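Local coordinates for protein alpha-L-rhamnosidase (Aspergillus terreus, PDB 6GSZ) that probably hydrolyses terminal non-reducing alpha-L-rhamnose residues in alpha-L-rhamnosides, and is a glycosylated enzyme that binds calcium, at residues Phe9-Thr14 and Ser62-Trp67; Pro23-Arg28 and Tyr41-Lys46. One frame throughout, in Å; residues are numbered along the deposited sequence. Where two conformers were deposited one is given.

Interaction 1: Phe9-Thr14 and Ser62-Trp67; sequences FEHHRT and SVLVPW. With CA (calcium ion), chain I.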
ATOM      1  N   PHE A   9     -13.112   5.993 -12.675  1.00 11.36           N
ATOM      2  CA  PHE A   9     -12.229   6.503 -13.683  1.00  9.86           C
ATOM      3  C   PHE A   9     -10.787   6.104 -13.374  1.00 11.46           C
ATOM      4  O   PHE A   9     -10.310   6.293 -12.233  1.00 11.34           O
ATOM      5  CB  PHE A   9     -12.384   8.013 -13.733  1.00 10.22           C
ATOM      6  CG  PHE A   9     -13.804   8.416 -14.017  1.00 11.84           C
ATOM      7  CD1 PHE A   9     -14.323   8.348 -15.303  1.00 12.05           C
ATOM      8  CD2 PHE A   9     -14.668   8.706 -12.974  1.00 12.24           C
ATOM      9  CE1 PHE A   9     -15.661   8.601 -15.539  1.00 13.22           C
ATOM     10  CE2 PHE A   9     -15.997   9.001 -13.221  1.00 12.72           C
ATOM     11  CZ  PHE A   9     -16.508   8.931 -14.501  1.00 13.54           C
ATOM     12  N   GLU A  10     -10.077   5.566 -14.385  1.00 11.50           N
ATOM     13  CA  GLU A  10      -8.736   5.006 -14.168  1.00 10.27           C
ATOM     14  C   GLU A  10      -8.814   4.085 -12.949  1.00 10.59           C
ATOM     15  O   GLU A  10      -9.690   3.224 -12.863  1.00 11.50           O
ATOM     16  CB  GLU A  10      -7.681   6.122 -14.114  1.00 10.19           C
ATOM     17  CG  GLU A  10      -7.614   6.901 -15.424  1.00 10.71           C
ATOM     18  CD  GLU A  10      -6.943   6.181 -16.592  1.00 11.10           C
ATOM     19  OE1 GLU A  10      -5.880   5.568 -16.331  1.00 11.75           O
ATOM     20  OE2 GLU A  10      -7.469   6.269 -17.737  1.00 11.42           O
ATOM     21  N   HIS A  11      -7.880   4.267 -11.999  1.00  9.54           N
ATOM     22  CA  HIS A  11      -7.843   3.527 -10.757  1.00 10.65           C
ATOM     23  C   HIS A  11      -8.185   4.426  -9.557  1.00 12.23           C
ATOM     24  O   HIS A  11      -7.989   4.020  -8.386  1.00 13.28           O
ATOM     25  CB  HIS A  11      -6.515   2.810 -10.562  1.00 10.77           C
ATOM     26  CG  HIS A  11      -6.275   1.814 -11.648  1.00 11.23           C
ATOM     27  ND1 HIS A  11      -6.932   0.582 -11.725  1.00 11.30           N
ATOM     28  CD2 HIS A  11      -5.514   1.924 -12.747  1.00 10.42           C
ATOM     29  CE1 HIS A  11      -6.529  -0.017 -12.827  1.00 12.71           C
ATOM     30  NE2 HIS A  11      -5.704   0.778 -13.492  1.00 11.25           N
ATOM     31  N   HIS A  12      -8.844   5.540  -9.852  1.00 11.32           N
ATOM     32  CA  HIS A  12      -9.247   6.473  -8.798  1.00 11.67           C
ATOM     33  C   HIS A  12     -10.515   5.983  -8.095  1.00 12.98           C
ATOM     34  O   HIS A  12     -11.452   5.509  -8.759  1.00 13.75           O
ATOM     35  CB  HIS A  12      -9.564   7.829  -9.407  1.00 12.06           C
ATOM     36  CG  HIS A  12      -8.480   8.451 -10.233  1.00 11.02           C
ATOM     37  ND1 HIS A  12      -7.309   8.953  -9.670  1.00 11.88           N
ATOM     38  CD2 HIS A  12      -8.416   8.757 -11.542  1.00 12.06           C
ATOM     39  CE1 HIS A  12      -6.579   9.480 -10.653  1.00 10.71           C
ATOM     40  NE2 HIS A  12      -7.229   9.343 -11.820  1.00 12.43           N
ATOM     41  N   ARG A  13     -10.608   6.138  -6.779  1.00 12.01           N
ATOM     42  CA  ARG A  13     -11.838   5.823  -6.065  1.00 13.47           C
ATOM     43  C   ARG A  13     -12.911   6.881  -6.378  1.00 15.65           C
ATOM     44  O   ARG A  13     -14.105   6.576  -6.496  1.00 19.33           O
ATOM     45  CB  ARG A  13     -11.627   5.709  -4.551  1.00 15.62           C
ATOM     46  CG  ARG A  13     -10.671   4.608  -4.118  1.00 17.43           C
ATOM     47  CD  ARG A  13     -10.746   4.224  -2.642  1.00 18.23           C
ATOM     48  NE  ARG A  13     -12.058   3.650  -2.322  1.00 18.08           N
ATOM     49  CZ  ARG A  13     -12.483   3.342  -1.101  1.00 15.87           C
ATOM     50  NH1 ARG A  13     -11.677   3.545  -0.056  1.00 16.84           N
ATOM     51  NH2 ARG A  13     -13.700   2.821  -0.926  1.00 20.52           N
ATOM     52  N   THR A  14     -12.468   8.137  -6.385  1.00 15.19           N
ATOM     53  CA  THR A  14     -13.227   9.312  -6.774  1.00 17.56           C
ATOM     54  C   THR A  14     -12.327  10.155  -7.679  1.00 13.76           C
ATOM     55  O   THR A  14     -11.117  10.039  -7.607  1.00 15.76           O
ATOM     56  CB  THR A  14     -13.683  10.153  -5.568  1.00 20.54           C
ATOM     57  OG1 THR A  14     -12.551  10.751  -4.943  1.00 23.71           O
ATOM     58  CG2 THR A  14     -14.450   9.357  -4.542  1.00 26.71           C
ATOM     59  N   SER A  62     -16.138  -4.139 -19.769  1.00 11.85           N
ATOM     60  CA  SER A  62     -16.656  -3.303 -18.675  1.00 10.98           C
ATOM     61  C   SER A  62     -15.533  -2.706 -17.815  1.00 10.94           C
ATOM     62  O   SER A  62     -15.830  -2.070 -16.792  1.00 11.77           O
ATOM     63  CB  SER A  62     -17.622  -4.147 -17.819  1.00 11.87           C
ATOM     64  OG  SER A  62     -17.009  -5.353 -17.384  1.00 11.79           O
ATOM     65  N   VAL A  63     -14.259  -2.873 -18.243  1.00 10.96           N
ATOM     66  CA  VAL A  63     -13.119  -2.437 -17.440  1.00 11.31           C
ATOM     67  C   VAL A  63     -12.168  -1.625 -18.306  1.00 11.06           C
ATOM     68  O   VAL A  63     -11.630  -2.106 -19.304  1.00 12.01           O
ATOM     69  CB  VAL A  63     -12.379  -3.653 -16.839  1.00 12.68           C
ATOM     70  CG1 VAL A  63     -11.126  -3.198 -16.075  1.00 16.45           C
ATOM     71  CG2 VAL A  63     -13.290  -4.460 -15.939  1.00 14.56           C
ATOM     72  N   LEU A  64     -11.929  -0.390 -17.848  1.00 10.97           N
ATOM     73  CA  LEU A  64     -10.944   0.512 -18.491  1.00 10.64           C
ATOM     74  C   LEU A  64     -11.254   0.711 -19.990  1.00  9.64           C
ATOM     75  O   LEU A  64     -10.336   0.696 -20.849  1.00 11.38           O
ATOM     76  CB  LEU A  64      -9.525   0.006 -18.225  1.00 11.07           C
ATOM     77  CG  LEU A  64      -9.123  -0.005 -16.738  1.00 11.01           C
ATOM     78  CD1 LEU A  64      -7.856  -0.841 -16.535  1.00 11.99           C
ATOM     79  CD2 LEU A  64      -8.911   1.390 -16.147  1.00 11.10           C
ATOM     80  N   VAL A  65     -12.527   1.013 -20.267  1.00 10.25           N
ATOM     81  CA  VAL A  65     -12.957   1.317 -21.631  1.00 11.17           C
ATOM     82  C   VAL A  65     -12.647   2.779 -21.924  1.00 10.10           C
ATOM     83  O   VAL A  65     -12.389   3.562 -21.001  1.00 10.97           O
ATOM     84  CB  VAL A  65     -14.453   1.018 -21.852  1.00 12.17           C
ATOM     85  CG1 VAL A  65     -14.828  -0.385 -21.346  1.00 13.19           C
ATOM     86  CG2 VAL A  65     -15.349   2.073 -21.239  1.00 12.00           C
ATOM     87  N   PRO A  66     -12.602   3.208 -23.199  1.00 11.04           N
ATOM     88  CA  PRO A  66     -12.246   4.580 -23.505  1.00 12.47           C
ATOM     89  C   PRO A  66     -13.228   5.654 -23.042  1.00 11.74           C
ATOM     90  O   PRO A  66     -14.421   5.429 -22.916  1.00 12.78           O
ATOM     91  CB  PRO A  66     -12.153   4.605 -25.034  1.00 12.69           C
ATOM     92  CG  PRO A  66     -11.976   3.154 -25.424  1.00 12.36           C
ATOM     93  CD  PRO A  66     -12.805   2.395 -24.401  1.00 11.64           C
ATOM     94  N   TRP A  67     -12.653   6.811 -22.665  1.00 10.93           N
ATOM     95  CA  TRP A  67     -13.487   8.001 -22.501  1.00 11.16           C
ATOM     96  C   TRP A  67     -14.205   8.273 -23.822  1.00 11.66           C
ATOM     97  O   TRP A  67     -13.539   8.352 -24.841  1.00 12.72           O
ATOM     98  CB  TRP A  67     -12.586   9.168 -22.112  1.00 12.10           C
ATOM     99  CG  TRP A  67     -13.315  10.471 -21.969  1.00 11.82           C
ATOM    100  CD1 TRP A  67     -13.239  11.557 -22.811  1.00 12.56           C
ATOM    101  CD2 TRP A  67     -14.250  10.812 -20.937  1.00 11.66           C
ATOM    102  NE1 TRP A  67     -14.079  12.550 -22.372  1.00 12.50           N
ATOM    103  CE2 TRP A  67     -14.698  12.128 -21.223  1.00 12.76           C
ATOM    104  CE3 TRP A  67     -14.758  10.135 -19.829  1.00 12.10           C
ATOM    105  CZ2 TRP A  67     -15.651  12.752 -20.428  1.00 13.48           C
ATOM    106  CZ3 TRP A  67     -15.689  10.768 -19.041  1.00 12.87           C
ATOM    107  CH2 TRP A  67     -16.130  12.061 -19.345  1.00 14.11           C
TER
HETATM  108 CA    CA I 927     -10.756  -3.721 -20.676  1.00 13.33          CA
HETATM  109  O   HOH W   1      -9.607  -1.871 -21.780  1.00 13.07           O
HETATM  110  O   HOH W   2      -8.731  -3.674 -19.308  1.00 16.56           O
HETATM  111  O   HOH W   3     -10.867  -5.824 -19.527  1.00 17.01           O
HETATM  112  O   HOH W   4      -9.731  -5.177 -22.297  1.00 17.43           O
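Leu64 lays its two methyl groups against the type II' beta turn of Phe9 to His12, joining two loops of the N-terminal immunoglobulin-like domain. The turn is closed by a hydrogen bond from His12 N to Phe9 O (2.9 Å), and Glu10 takes its first corner with positive phi (48°). Leu64 CD2 rests 3.8 Å from Glu10 O, while CD1 reaches the imidazole of His11, 4.0 Å from CE1, the two side chains crossing at about a right angle. With chi1 at -63°, Leu64 CG stands anti to its own carbonyl carbon, and one branch of the side chain meets the Glu10 backbone, the other the His11 ring. No hydrogen bond links the two segments; the polar ends have partners outside them: His11 NE2 bonds to Asp544, and Glu10 forms salt bridges with Arg24 and Arg492. Leu64 and Val65 together face Val25 in a G1 beta bulge.

Further along, Phe9 and Trp67 make a separate apolar contact, Phe9 CE1 lying 4.1 Å from Trp67 CZ3 at the edge of the indole, near its plane. Just before Leu64 the same loop holds a calcium ion, whose ligands include Val63 O at 2.3 Å, Asp61 OD1 and four waters; one of these waters also donates a hydrogen bond to Leu64 O (2.8 Å).

Interaction 2: Pro23-Arg28 and Tyr41-Lys46; sequences PRVSWR and YEIEVK
Strands 25-28 and 41-46 belong to two different sheets and face each other without backbone hydrogen bonds, their axes 10.5 Å apart at closest approach and their directions 118° apart. Such a separation is that of packed sheet faces in a beta sandwich, consistent with the immunoglobulin-like domain, and side chains alone bridge it. Trp27 makes the largest contribution. The outer rim of its six-membered ring, CZ2 and CH2, is directed at one face of the Tyr41 ring in a T-shaped (edge-to-face) stack, with centroids 4.8 Å apart and planes at 68°. CH2 stands over the centre of the phenol ring, whereas CZ2 lies nearer its root, 3.5 Å from Tyr41 CG. Both aromatic residues hold CG between the backbone N and the carbonyl carbon (chi1 46° for Trp27), and the two side chains cross at about a right angle. The indole nitrogen, NE1, is hydrogen-bonded to Gln38.

Ile43 extends the apolar surface beside this pair. Its CD1 methyl lies 4.2 Å from Trp27 CZ3 and also approaches Val25, 4.4 Å from CB, so that one methyl spans both residues of the opposing strand. All four contacting residues are buried.

Around them, Val25 packs on Val7 and Phe9 of strand 3-9, the partner of strand 25-30 in its sheet, while Ile43 meets Val80 of strand 78-86 and Tyr41 touches Ser57 of strand 53-58, the two strands flanking 38-46.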
ATOM      1  N   PRO A  23     -10.115  10.123 -19.307  1.00 11.02           N
ATOM      2  CA  PRO A  23      -9.995   9.035 -18.334  1.00 10.44           C
ATOM      3  C   PRO A  23     -10.775   7.809 -18.803  1.00 11.03           C
ATOM      4  O   PRO A  23     -11.933   7.940 -19.262  1.00 12.04           O
ATOM      5  CB  PRO A  23     -10.616   9.620 -17.062  1.00 11.34           C
ATOM      6  CG  PRO A  23     -11.565  10.655 -17.571  1.00 11.91           C
ATOM      7  CD  PRO A  23     -10.849  11.275 -18.758  1.00 12.71           C
ATOM      8  N   ARG A  24     -10.177   6.624 -18.622  1.00 10.17           N
ATOM      9  CA  ARG A  24     -10.877   5.378 -18.921  1.00  9.27           C
ATOM     10  C   ARG A  24     -11.934   5.139 -17.849  1.00 10.27           C
ATOM     11  O   ARG A  24     -11.805   5.606 -16.712  1.00 11.77           O
ATOM     12  CB  ARG A  24      -9.856   4.234 -19.025  1.00 11.60           C
ATOM     13  CG  ARG A  24      -8.897   4.407 -20.207  1.00 11.20           C
ATOM     14  CD  ARG A  24      -7.780   3.404 -20.174  1.00 11.07           C
ATOM     15  NE  ARG A  24      -6.925   3.605 -19.026  1.00 10.74           N
ATOM     16  CZ  ARG A  24      -6.118   2.695 -18.507  1.00 11.44           C
ATOM     17  NH1 ARG A  24      -6.038   1.493 -19.073  1.00 10.91           N
ATOM     18  NH2 ARG A  24      -5.398   2.953 -17.410  1.00 11.98           N
ATOM     19  N   VAL A  25     -12.961   4.356 -18.225  1.00 10.31           N
ATOM     20  CA  VAL A  25     -14.141   4.140 -17.424  1.00 11.14           C
ATOM     21  C   VAL A  25     -14.273   2.645 -17.143  1.00 10.68           C
ATOM     22  O   VAL A  25     -14.086   1.819 -18.031  1.00 11.61           O
ATOM     23  CB  VAL A  25     -15.407   4.695 -18.118  1.00 12.09           C
ATOM     24  CG1 VAL A  25     -16.598   4.650 -17.182  1.00 12.60           C
ATOM     25  CG2 VAL A  25     -15.155   6.101 -18.664  1.00 13.18           C
ATOM     26  N   SER A  26     -14.695   2.313 -15.938  1.00 10.64           N
ATOM     27  CA  SER A  26     -14.972   0.938 -15.510  1.00 11.01           C
ATOM     28  C   SER A  26     -16.263   0.895 -14.695  1.00 11.67           C
ATOM     29  O   SER A  26     -16.577   1.851 -14.002  1.00 13.27           O
ATOM     30  CB  SER A  26     -13.860   0.369 -14.655  1.00 11.30           C
ATOM     31  OG  SER A  26     -12.600   0.440 -15.285  1.00 11.95           O
ATOM     32  N   TRP A  27     -16.991  -0.212 -14.774  1.00 12.38           N
ATOM     33  CA  TRP A  27     -18.131  -0.388 -13.908  1.00 13.79           C
ATOM     34  C   TRP A  27     -18.113  -1.788 -13.336  1.00 14.43           C
ATOM     35  O   TRP A  27     -17.925  -2.759 -14.073  1.00 17.81           O
ATOM     36  CB  TRP A  27     -19.444  -0.074 -14.640  1.00 13.45           C
ATOM     37  CG  TRP A  27     -19.566  -0.675 -16.013  1.00 12.84           C
ATOM     38  CD1 TRP A  27     -20.245  -1.803 -16.397  1.00 13.90           C
ATOM     39  CD2 TRP A  27     -19.104  -0.060 -17.216  1.00 12.38           C
ATOM     40  NE1 TRP A  27     -20.158  -1.933 -17.750  1.00 14.66           N
ATOM     41  CE2 TRP A  27     -19.487  -0.892 -18.291  1.00 12.35           C
ATOM     42  CE3 TRP A  27     -18.392   1.125 -17.483  1.00 13.61           C
ATOM     43  CZ2 TRP A  27     -19.172  -0.577 -19.597  1.00 13.82           C
ATOM     44  CZ3 TRP A  27     -18.081   1.442 -18.782  1.00 13.14           C
ATOM     45  CH2 TRP A  27     -18.470   0.591 -19.836  1.00 13.07           C
ATOM     46  N   ARG A  28     -18.432  -1.898 -12.067  1.00 13.68           N
ATOM     47  CA  ARG A  28     -18.590  -3.169 -11.402  0.50 15.45           C
ATOM     48  C   ARG A  28     -20.082  -3.525 -11.315  1.00 15.49           C
ATOM     49  O   ARG A  28     -20.923  -2.657 -11.183  1.00 17.06           O
ATOM     50  CB  ARG A  28     -17.901  -2.985 -10.054  0.50 17.13           C
ATOM     51  CG  ARG A  28     -17.646  -4.260  -9.283  0.50 18.90           C
ATOM     52  CD  ARG A  28     -16.781  -3.859  -8.105  0.50 23.34           C
ATOM     53  NE  ARG A  28     -15.360  -3.990  -8.405  0.50 24.56           N
ATOM     54  CZ  ARG A  28     -14.378  -3.444  -7.715  0.50 26.92           C
ATOM     55  NH1 ARG A  28     -13.183  -4.013  -7.755  0.50 20.82           N
ATOM     56  NH2 ARG A  28     -14.583  -2.341  -7.014  0.50 30.29           N
ATOM     57  N   TYR A  41     -22.818  -1.318 -24.088  1.00 12.82           N
ATOM     58  CA  TYR A  41     -22.990  -0.357 -22.996  1.00 13.48           C
ATOM     59  C   TYR A  41     -23.342   1.002 -23.592  1.00 13.88           C
ATOM     60  O   TYR A  41     -23.075   1.305 -24.738  1.00 13.70           O
ATOM     61  CB  TYR A  41     -21.757  -0.289 -22.098  1.00 13.15           C
ATOM     62  CG  TYR A  41     -20.490   0.170 -22.760  1.00 12.23           C
ATOM     63  CD1 TYR A  41     -20.226   1.524 -22.931  1.00 12.87           C
ATOM     64  CD2 TYR A  41     -19.491  -0.726 -23.117  1.00 13.16           C
ATOM     65  CE1 TYR A  41     -19.033   1.966 -23.481  1.00 12.60           C
ATOM     66  CE2 TYR A  41     -18.295  -0.294 -23.643  1.00 12.67           C
ATOM     67  CZ  TYR A  41     -18.028   1.060 -23.779  1.00 12.82           C
ATOM     68  OH  TYR A  41     -16.816   1.468 -24.316  1.00 14.85           O
ATOM     69  N   GLU A  42     -23.900   1.834 -22.706  1.00 14.01           N
ATOM     70  CA  GLU A  42     -24.140   3.243 -22.966  1.00 14.34           C
ATOM     71  C   GLU A  42     -23.504   4.045 -21.826  1.00 13.46           C
ATOM     72  O   GLU A  42     -23.694   3.723 -20.662  1.00 14.28           O
ATOM     73  CB  GLU A  42     -25.638   3.545 -23.099  1.00 16.12           C
ATOM     74  CG  GLU A  42     -26.190   3.072 -24.426  1.00 17.65           C
ATOM     75  CD  GLU A  42     -27.666   3.339 -24.624  1.00 22.12           C
ATOM     76  OE1 GLU A  42     -28.322   3.743 -23.660  1.00 20.67           O
ATOM     77  OE2 GLU A  42     -28.159   3.046 -25.745  1.00 30.76           O
ATOM     78  N   ILE A  43     -22.772   5.078 -22.222  1.00 13.18           N
ATOM     79  CA  ILE A  43     -22.214   6.062 -21.271  1.00 13.52           C
ATOM     80  C   ILE A  43     -22.878   7.410 -21.572  1.00 13.11           C
ATOM     81  O   ILE A  43     -22.781   7.919 -22.681  1.00 14.23           O
ATOM     82  CB  ILE A  43     -20.687   6.174 -21.371  1.00 14.23           C
ATOM     83  CG1 ILE A  43     -19.996   4.841 -21.143  1.00 14.69           C
ATOM     84  CG2 ILE A  43     -20.208   7.230 -20.371  1.00 14.24           C
ATOM     85  CD1 ILE A  43     -18.482   4.831 -21.314  1.00 16.40           C
ATOM     86  N   GLU A  44     -23.532   7.961 -20.548  1.00 14.66           N
ATOM     87  CA  GLU A  44     -24.140   9.301 -20.577  1.00 15.63           C
ATOM     88  C   GLU A  44     -23.136  10.285 -19.979  1.00 14.64           C
ATOM     89  O   GLU A  44     -22.680  10.094 -18.847  1.00 16.27           O
ATOM     90  CB  GLU A  44     -25.437   9.296 -19.772  1.00 16.36           C
ATOM     91  CG  GLU A  44     -26.184  10.630 -19.775  1.00 17.86           C
ATOM     92  CD  GLU A  44     -27.276  10.617 -18.722  1.00 20.26           C
ATOM     93  OE1 GLU A  44     -28.463  10.479 -19.096  1.00 26.72           O
ATOM     94  OE2 GLU A  44     -26.922  10.641 -17.520  1.00 20.64           O
ATOM     95  N   VAL A  45     -22.808  11.309 -20.754  1.00 14.93           N
ATOM     96  CA  VAL A  45     -21.944  12.377 -20.297  1.00 13.57           C
ATOM     97  C   VAL A  45     -22.702  13.708 -20.331  1.00 15.94           C
ATOM     98  O   VAL A  45     -23.121  14.171 -21.405  1.00 18.06           O
ATOM     99  CB  VAL A  45     -20.671  12.449 -21.153  1.00 14.67           C
ATOM    100  CG1 VAL A  45     -19.722  13.533 -20.635  1.00 15.59           C
ATOM    101  CG2 VAL A  45     -19.991  11.088 -21.232  1.00 15.90           C
ATOM    102  N   LYS A  46     -22.837  14.326 -19.147  1.00 15.88           N
ATOM    103  CA  LYS A  46     -23.546  15.630 -19.005  1.00 18.07           C
ATOM    104  C   LYS A  46     -22.538  16.736 -18.685  1.00 20.25           C
ATOM    105  O   LYS A  46     -21.785  16.587 -17.719  1.00 19.83           O
ATOM    106  CB  LYS A  46     -24.648  15.522 -17.939  1.00 21.11           C
ATOM    107  CG  LYS A  46     -25.419  16.800 -17.655  1.00 26.96           C
ATOM    108  CD  LYS A  46     -26.299  17.243 -18.795  1.00 33.39           C
ATOM    109  CE  LYS A  46     -27.119  18.472 -18.455  1.00 39.36           C
ATOM    110  NZ  LYS A  46     -26.319  19.709 -18.599  1.00 42.94           N
TER

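How the interactions relate
From the N terminus, the chain leaves strand 3-9 through the turn at 9-14, passes along strands 15-18, 25-30, 38-46 and 53-58, and reaches the calcium-binding loop, where interaction 1 closes the circuit at 62-67. Interaction 2 is nested inside that circuit, closing the shorter loop between 23-28 and 41-46. Their centres are only 8 Å apart, and segment 23-28 adjoins segment 62-67 directly: Val65 N probably bonds to Val25 O, and Leu64 N to Ser26 OG, both at 2.8 Å. Interaction 1 joins the loop after strand 3-9 to the loop after strand 53-58, whereas interaction 2 brings the two-stranded sheet against the five-stranded one.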